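PDB 2ZBV: adenosyl-chloride synthase from Thermotoga maritima, which binds adenosine and probably splits S-adenosyl-L-methionine by attack of chloride or a related nucleophile at the adenosyl group. Local coordinates for residues K218-V223 with E239-L244; G208-K213 with V250-E255. All blocks are in the same frame, centred on the assembly; numbering follows the deposited sequence.

Both contacts belong to the C-terminal domain and are built on the same mixed sheet, with centres about 16 Å apart. Contact 1 is buried and forms part of the adenosine site: a loop phenylalanine covers the base, and backbone groups at and just beyond the end of strand 237-242 read its polar edge. Contact 2 lies at the surface, where strand 210-216 meets the end of helix 247-251 through a leucine methyl on an aromatic face and a lysine near helix carbonyls. That helix follows strand 237-242 in the chain, and the two contacts touch: I240 CG2 packs on L251 CD1 at 3.7 Å, and V242 packs on V250.

Contact 1: residues K218-V223 with E239-L244; sequences KAFGDV and EIAVNL. With ADN (adenosine), chain F.
The adenine pocket of the C-terminal domain is built here, where F220, in a short 3-10 turn, meets A241 in strand 237-242 and N243 just after it. The base lies over one face of the F220 ring, with ADN C5 above the ring centre and 3.5 Å from its plane. A flat, apolar side chain suits a flat purine, and chi1 of -53°, with CG anti to the carbonyl carbon, turns the ring beneath it. At the ring's edge, in its plane, A241 CB touches F220 CE1 at 3.6 Å; the small methyl lets the ring lie close to the strand. H231 meets the same ring edge-to-face. Backbone atoms recognise the base: ADN N6 donates to V242 O at 3.0 Å and 174°, while L244 N donates to ADN N1 at 2.9 Å. T125, D7 and D68 of the second subunit and N182 of this chain also hydrogen-bond the nucleoside, so the site spans two chains. With an alanine in place of F220, the ring under the adenine would be gone, and the base would probably be freer to tilt about its two backbone bonds. N243 holds CG anti to its backbone N (chi1 180°), which brings the face of its carboxamide under F220 O; that oxygen sits almost directly over CG at 3.1 Å, a carbonyl-on-carbonyl approach and not a hydrogen bond. V223 CG2 lies alongside N243 CB at 3.6 Å, and N243 ND2 makes a weak hydrogen bond to D224 O. The turn is itself braced by D222, whose OD2 takes A219 N at 2.7 Å from well above the carboxylate plane.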
loop_
_atom_site.group_PDB
_atom_site.type_symbol
_atom_site.label_atom_id
_atom_site.label_comp_id
_atom_site.label_asym_id
_atom_site.label_seq_id
_atom_site.Cartn_x
_atom_site.Cartn_y
_atom_site.Cartn_z
ATOM N N LYS A 218 -8.437 23.884 -17.098
ATOM C CA LYS A 218 -7.110 23.304 -16.978
ATOM C C LYS A 218 -6.894 22.696 -15.598
ATOM O O LYS A 218 -6.417 21.565 -15.477
ATOM C CB LYS A 218 -6.046 24.376 -17.218
ATOM C CG LYS A 218 -6.038 24.963 -18.618
ATOM C CD LYS A 218 -4.972 26.042 -18.734
ATOM C CE LYS A 218 -4.926 26.642 -20.132
ATOM N NZ LYS A 218 -3.931 27.754 -20.205
ATOM N N ALA A 219 -7.256 23.448 -14.561
ATOM C CA ALA A 219 -7.068 22.999 -13.184
ATOM C C ALA A 219 -8.371 22.930 -12.393
ATOM O O ALA A 219 -9.324 23.656 -12.680
ATOM C CB ALA A 219 -6.079 23.927 -12.473
ATOM N N PHE A 220 -8.398 22.058 -11.388
ATOM C CA PHE A 220 -9.580 21.886 -10.548
ATOM C C PHE A 220 -10.002 23.229 -9.950
ATOM O O PHE A 220 -11.193 23.568 -9.913
ATOM C CB PHE A 220 -9.281 20.906 -9.406
ATOM C CG PHE A 220 -8.716 19.590 -9.864
ATOM C CD1 PHE A 220 -9.515 18.666 -10.534
ATOM C CD2 PHE A 220 -7.375 19.277 -9.630
ATOM C CE1 PHE A 220 -8.993 17.445 -10.966
ATOM C CE2 PHE A 220 -6.842 18.063 -10.055
ATOM C CZ PHE A 220 -7.654 17.143 -10.726
ATOM N N GLY A 221 -9.013 23.993 -9.494
ATOM C CA GLY A 221 -9.289 25.278 -8.880
ATOM C C GLY A 221 -9.761 26.369 -9.825
ATOM O O GLY A 221 -9.959 27.503 -9.393
ATOM N N ASP A 222 -9.939 26.043 -11.103
ATOM C CA ASP A 222 -10.392 27.038 -12.073
ATOM C C ASP A 222 -11.899 27.247 -12.025
ATOM O O ASP A 222 -12.440 28.109 -12.722
ATOM C CB ASP A 222 -9.970 26.654 -13.490
ATOM C CG ASP A 222 -8.476 26.757 -13.690
ATOM O OD1 ASP A 222 -7.837 27.540 -12.954
ATOM O OD2 ASP A 222 -7.943 26.071 -14.584
ATOM N N VAL A 223 -12.573 26.442 -11.212
ATOM C CA VAL A 223 -14.011 26.563 -11.040
ATOM C C VAL A 223 -14.233 26.653 -9.543
ATOM O O VAL A 223 -13.325 26.362 -8.760
ATOM C CB VAL A 223 -14.777 25.346 -11.620
ATOM C CG1 VAL A 223 -14.513 25.240 -13.116
ATOM C CG2 VAL A 223 -14.368 24.061 -10.903
ATOM N N GLU A 239 -11.051 13.846 -18.740
ATOM C CA GLU A 239 -11.511 13.465 -17.412
ATOM C C GLU A 239 -12.544 14.461 -16.892
ATOM O O GLU A 239 -12.488 15.657 -17.204
ATOM C CB GLU A 239 -10.313 13.411 -16.454
ATOM C CG GLU A 239 -10.646 13.079 -14.999
ATOM C CD GLU A 239 -9.390 12.955 -14.140
ATOM O OE1 GLU A 239 -8.794 13.993 -13.782
ATOM O OE2 GLU A 239 -8.990 11.814 -13.837
ATOM N N ILE A 240 -13.504 13.961 -16.121
ATOM C CA ILE A 240 -14.520 14.821 -15.531
ATOM C C ILE A 240 -14.245 14.827 -14.037
ATOM O O ILE A 240 -14.118 13.771 -13.419
ATOM C CB ILE A 240 -15.960 14.300 -15.775
ATOM C CG1 ILE A 240 -16.275 14.291 -17.270
ATOM C CG2 ILE A 240 -16.972 15.191 -15.054
ATOM C CD1 ILE A 240 -16.052 12.952 -17.922
ATOM N N ALA A 241 -14.138 16.019 -13.460
ATOM C CA ALA A 241 -13.876 16.138 -12.031
ATOM C C ALA A 241 -14.776 17.180 -11.387
ATOM O O ALA A 241 -15.386 17.997 -12.073
ATOM C CB ALA A 241 -12.418 16.520 -11.801
ATOM N N VAL A 242 -14.875 17.118 -10.066
ATOM C CA VAL A 242 -15.640 18.095 -9.297
ATOM C C VAL A 242 -14.570 18.719 -8.417
ATOM O O VAL A 242 -13.859 18.009 -7.699
ATOM C CB VAL A 242 -16.720 17.427 -8.398
ATOM C CG1 VAL A 242 -17.293 18.441 -7.418
ATOM C CG2 VAL A 242 -17.842 16.856 -9.267
ATOM N N ASN A 243 -14.428 20.037 -8.488
ATOM C CA ASN A 243 -13.423 20.712 -7.690
ATOM C C ASN A 243 -13.643 20.469 -6.203
ATOM O O ASN A 243 -14.664 20.866 -5.641
ATOM C CB ASN A 243 -13.425 22.211 -7.987
ATOM C CG ASN A 243 -12.397 22.952 -7.176
ATOM O OD1 ASN A 243 -11.349 22.401 -6.851
ATOM N ND2 ASN A 243 -12.681 24.208 -6.848
ATOM N N LEU A 244 -12.681 19.803 -5.573
ATOM C CA LEU A 244 -12.759 19.490 -4.150
ATOM C C LEU A 244 -13.965 18.609 -3.846
ATOM O O LEU A 244 -14.512 18.642 -2.741
ATOM C CB LEU A 244 -12.813 20.780 -3.322
ATOM C CG LEU A 244 -11.478 21.539 -3.229
ATOM C CD1 LEU A 244 -11.686 22.962 -2.701
ATOM C CD2 LEU A 244 -10.532 20.762 -2.330
HETATM O "O5'" ADN F . -1.810 16.591 -8.594
HETATM C "C5'" ADN F . -2.113 15.784 -7.464
HETATM C "C4'" ADN F . -3.054 16.562 -6.554
HETATM O "O4'" ADN F . -4.306 16.861 -7.222
HETATM C "C3'" ADN F . -3.427 15.774 -5.280
HETATM O "O3'" ADN F . -2.529 16.082 -4.228
HETATM C "C2'" ADN F . -4.899 16.194 -5.005
HETATM O "O2'" ADN F . -5.041 16.845 -3.728
HETATM C "C1'" ADN F . -5.275 17.118 -6.170
HETATM N N9 ADN F . -6.626 16.806 -6.661
HETATM C C8 ADN F . -7.014 15.644 -7.285
HETATM N N7 ADN F . -8.276 15.695 -7.583
HETATM C C5 ADN F . -8.787 16.878 -7.177
HETATM C C6 ADN F . -10.078 17.489 -7.224
HETATM N N6 ADN F . -11.144 16.825 -7.789
HETATM N N1 ADN F . -10.231 18.727 -6.705
HETATM C C2 ADN F . -9.204 19.386 -6.152
HETATM N N3 ADN F . -7.982 18.847 -6.088
HETATM C C4 ADN F . -7.734 17.613 -6.581
#

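Contact 2: residues G208-K213 with V250-E255; sequences GRKEFK and VLSVKE
Over one face of the F212 ring sits a methyl of L251, its CD2 3.6 Å from the ring centroid and 16° off the normal, displaced toward the rim: a CH-pi contact. At the far end of the ring V250 O comes within 3.6 Å of F212 CZ, and V250 CG1 is 4.2 Å from F212 CE1. Leucine suits this place because, with CG anti to the carbonyl carbon (chi1 -58°), its branch carries CD2 onto the ring; F212 and L251 both rest on L228. The contact thus lays the end of helix 247-251 over strands of the sheet. A Schellman motif closes that helix, with S252, at positive phi, as its C-prime residue. K210 stretches from strand 210-216 to this end, its chain extended beyond CG. A lysine fits here because the C-terminal end of a helix, rich in carbonyl oxygens, is likely to favour a positive charge. Its NZ makes a weak hydrogen bond to L251 O at 3.4 Å, though NZ also comes uncomfortably close to S252 CB, and its exact position is doubtful. A water bridges further, accepting from K210 NZ at 2.6 Å and donating to V250 O at the same length.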
loop_
_atom_site.group_PDB
_atom_site.type_symbol
_atom_site.label_atom_id
_atom_site.label_comp_id
_atom_site.label_asym_id
_atom_site.label_seq_id
_atom_site.Cartn_x
_atom_site.Cartn_y
_atom_site.Cartn_z
ATOM N N GLY A 208 -26.044 8.190 -19.149
ATOM C CA GLY A 208 -27.337 7.534 -19.137
ATOM C C GLY A 208 -28.447 8.472 -19.575
ATOM O O GLY A 208 -28.495 8.895 -20.729
ATOM N N ARG A 209 -29.335 8.810 -18.646
ATOM C CA ARG A 209 -30.460 9.697 -18.929
ATOM C C ARG A 209 -30.234 11.114 -18.406
ATOM O O ARG A 209 -31.071 11.994 -18.607
ATOM C CB ARG A 209 -31.734 9.139 -18.295
ATOM C CG ARG A 209 -32.133 7.751 -18.779
ATOM C CD ARG A 209 -32.670 7.785 -20.202
ATOM N NE ARG A 209 -33.253 6.503 -20.593
ATOM C CZ ARG A 209 -33.886 6.288 -21.743
ATOM N NH1 ARG A 209 -34.021 7.271 -22.626
ATOM N NH2 ARG A 209 -34.387 5.089 -22.011
ATOM N N LYS A 210 -29.108 11.331 -17.733
ATOM C CA LYS A 210 -28.802 12.639 -17.171
ATOM C C LYS A 210 -27.916 13.468 -18.082
ATOM O O LYS A 210 -27.178 12.936 -18.911
ATOM C CB LYS A 210 -28.074 12.497 -15.835
ATOM C CG LYS A 210 -28.701 11.554 -14.843
ATOM C CD LYS A 210 -27.787 11.406 -13.643
ATOM C CE LYS A 210 -28.250 10.292 -12.729
ATOM N NZ LYS A 210 -27.337 10.133 -11.565
ATOM N N GLU A 211 -27.983 14.779 -17.903
ATOM C CA GLU A 211 -27.158 15.697 -18.671
ATOM C C GLU A 211 -26.713 16.818 -17.744
ATOM O O GLU A 211 -27.530 17.437 -17.058
ATOM C CB GLU A 211 -27.923 16.273 -19.860
ATOM C CG GLU A 211 -27.047 17.109 -20.780
ATOM C CD GLU A 211 -27.804 17.654 -21.976
ATOM O OE1 GLU A 211 -28.788 18.395 -21.764
ATOM O OE2 GLU A 211 -27.413 17.345 -23.125
ATOM N N PHE A 212 -25.407 17.058 -17.719
ATOM C CA PHE A 212 -24.827 18.094 -16.874
ATOM C C PHE A 212 -24.064 19.079 -17.734
ATOM O O PHE A 212 -23.589 18.737 -18.818
ATOM C CB PHE A 212 -23.813 17.496 -15.900
ATOM C CG PHE A 212 -24.354 16.414 -15.021
ATOM C CD1 PHE A 212 -24.663 16.675 -13.693
ATOM C CD2 PHE A 212 -24.507 15.118 -15.504
ATOM C CE1 PHE A 212 -25.117 15.661 -12.855
ATOM C CE2 PHE A 212 -24.959 14.097 -14.671
ATOM C CZ PHE A 212 -25.263 14.371 -13.347
ATOM N N LYS A 213 -23.944 20.303 -17.243
ATOM C CA LYS A 213 -23.156 21.308 -17.929
ATOM C C LYS A 213 -21.815 21.276 -17.200
ATOM O O LYS A 213 -21.766 21.097 -15.977
ATOM C CB LYS A 213 -23.778 22.698 -17.795
ATOM C CG LYS A 213 -24.971 22.953 -18.702
ATOM C CD LYS A 213 -25.256 24.447 -18.787
ATOM C CE LYS A 213 -26.485 24.731 -19.633
ATOM N NZ LYS A 213 -27.707 24.173 -18.990
ATOM N N VAL A 250 -21.336 12.581 -8.043
ATOM C CA VAL A 250 -22.201 13.594 -8.641
ATOM C C VAL A 250 -22.861 13.091 -9.922
ATOM O O VAL A 250 -24.062 13.273 -10.128
ATOM C CB VAL A 250 -21.402 14.879 -8.950
ATOM C CG1 VAL A 250 -22.237 15.835 -9.796
ATOM C CG2 VAL A 250 -20.992 15.547 -7.643
ATOM N N LEU A 251 -22.069 12.454 -10.777
ATOM C CA LEU A 251 -22.565 11.924 -12.039
ATOM C C LEU A 251 -23.265 10.590 -11.815
ATOM O O LEU A 251 -24.078 10.159 -12.635
ATOM C CB LEU A 251 -21.404 11.727 -13.017
ATOM C CG LEU A 251 -20.568 12.969 -13.354
ATOM C CD1 LEU A 251 -19.405 12.565 -14.249
ATOM C CD2 LEU A 251 -21.439 14.012 -14.046
ATOM N N SER A 252 -22.940 9.949 -10.696
ATOM C CA SER A 252 -23.504 8.650 -10.359
ATOM C C SER A 252 -23.089 7.673 -11.451
ATOM O O SER A 252 -23.924 6.991 -12.049
ATOM C CB SER A 252 -25.031 8.737 -10.274
ATOM O OG SER A 252 -25.580 7.498 -9.865
ATOM N N VAL A 253 -21.786 7.616 -11.707
ATOM C CA VAL A 253 -21.247 6.746 -12.736
ATOM C C VAL A 253 -20.187 5.800 -12.201
ATOM O O VAL A 253 -19.593 6.040 -11.150
ATOM C CB VAL A 253 -20.628 7.577 -13.888
ATOM C CG1 VAL A 253 -19.412 8.348 -13.386
ATOM C CG2 VAL A 253 -20.239 6.672 -15.028
ATOM N N LYS A 254 -19.958 4.718 -12.936
ATOM C CA LYS A 254 -18.960 3.725 -12.571
ATOM C C LYS A 254 -18.192 3.354 -13.829
ATOM O O LYS A 254 -18.609 3.674 -14.940
ATOM C CB LYS A 254 -19.633 2.476 -11.988
ATOM C CG LYS A 254 -20.664 1.846 -12.918
ATOM C CD LYS A 254 -21.348 0.645 -12.273
ATOM C CE LYS A 254 -22.447 0.078 -13.171
ATOM N NZ LYS A 254 -23.553 1.054 -13.405
ATOM N N GLU A 255 -17.066 2.679 -13.649
ATOM C CA GLU A 255 -16.247 2.259 -14.770
ATOM C C GLU A 255 -17.036 1.385 -15.741
ATOM O O GLU A 255 -17.792 0.509 -15.330
ATOM C CB GLU A 255 -15.022 1.515 -14.251
ATOM C CG GLU A 255 -13.972 2.452 -13.683
ATOM C CD GLU A 255 -13.018 1.768 -12.725
ATOM O OE1 GLU A 255 -12.766 0.557 -12.901
ATOM O OE2 GLU A 255 -12.507 2.447 -11.805
HETATM O O HOH W 1 -26.393 12.082 -10.188
#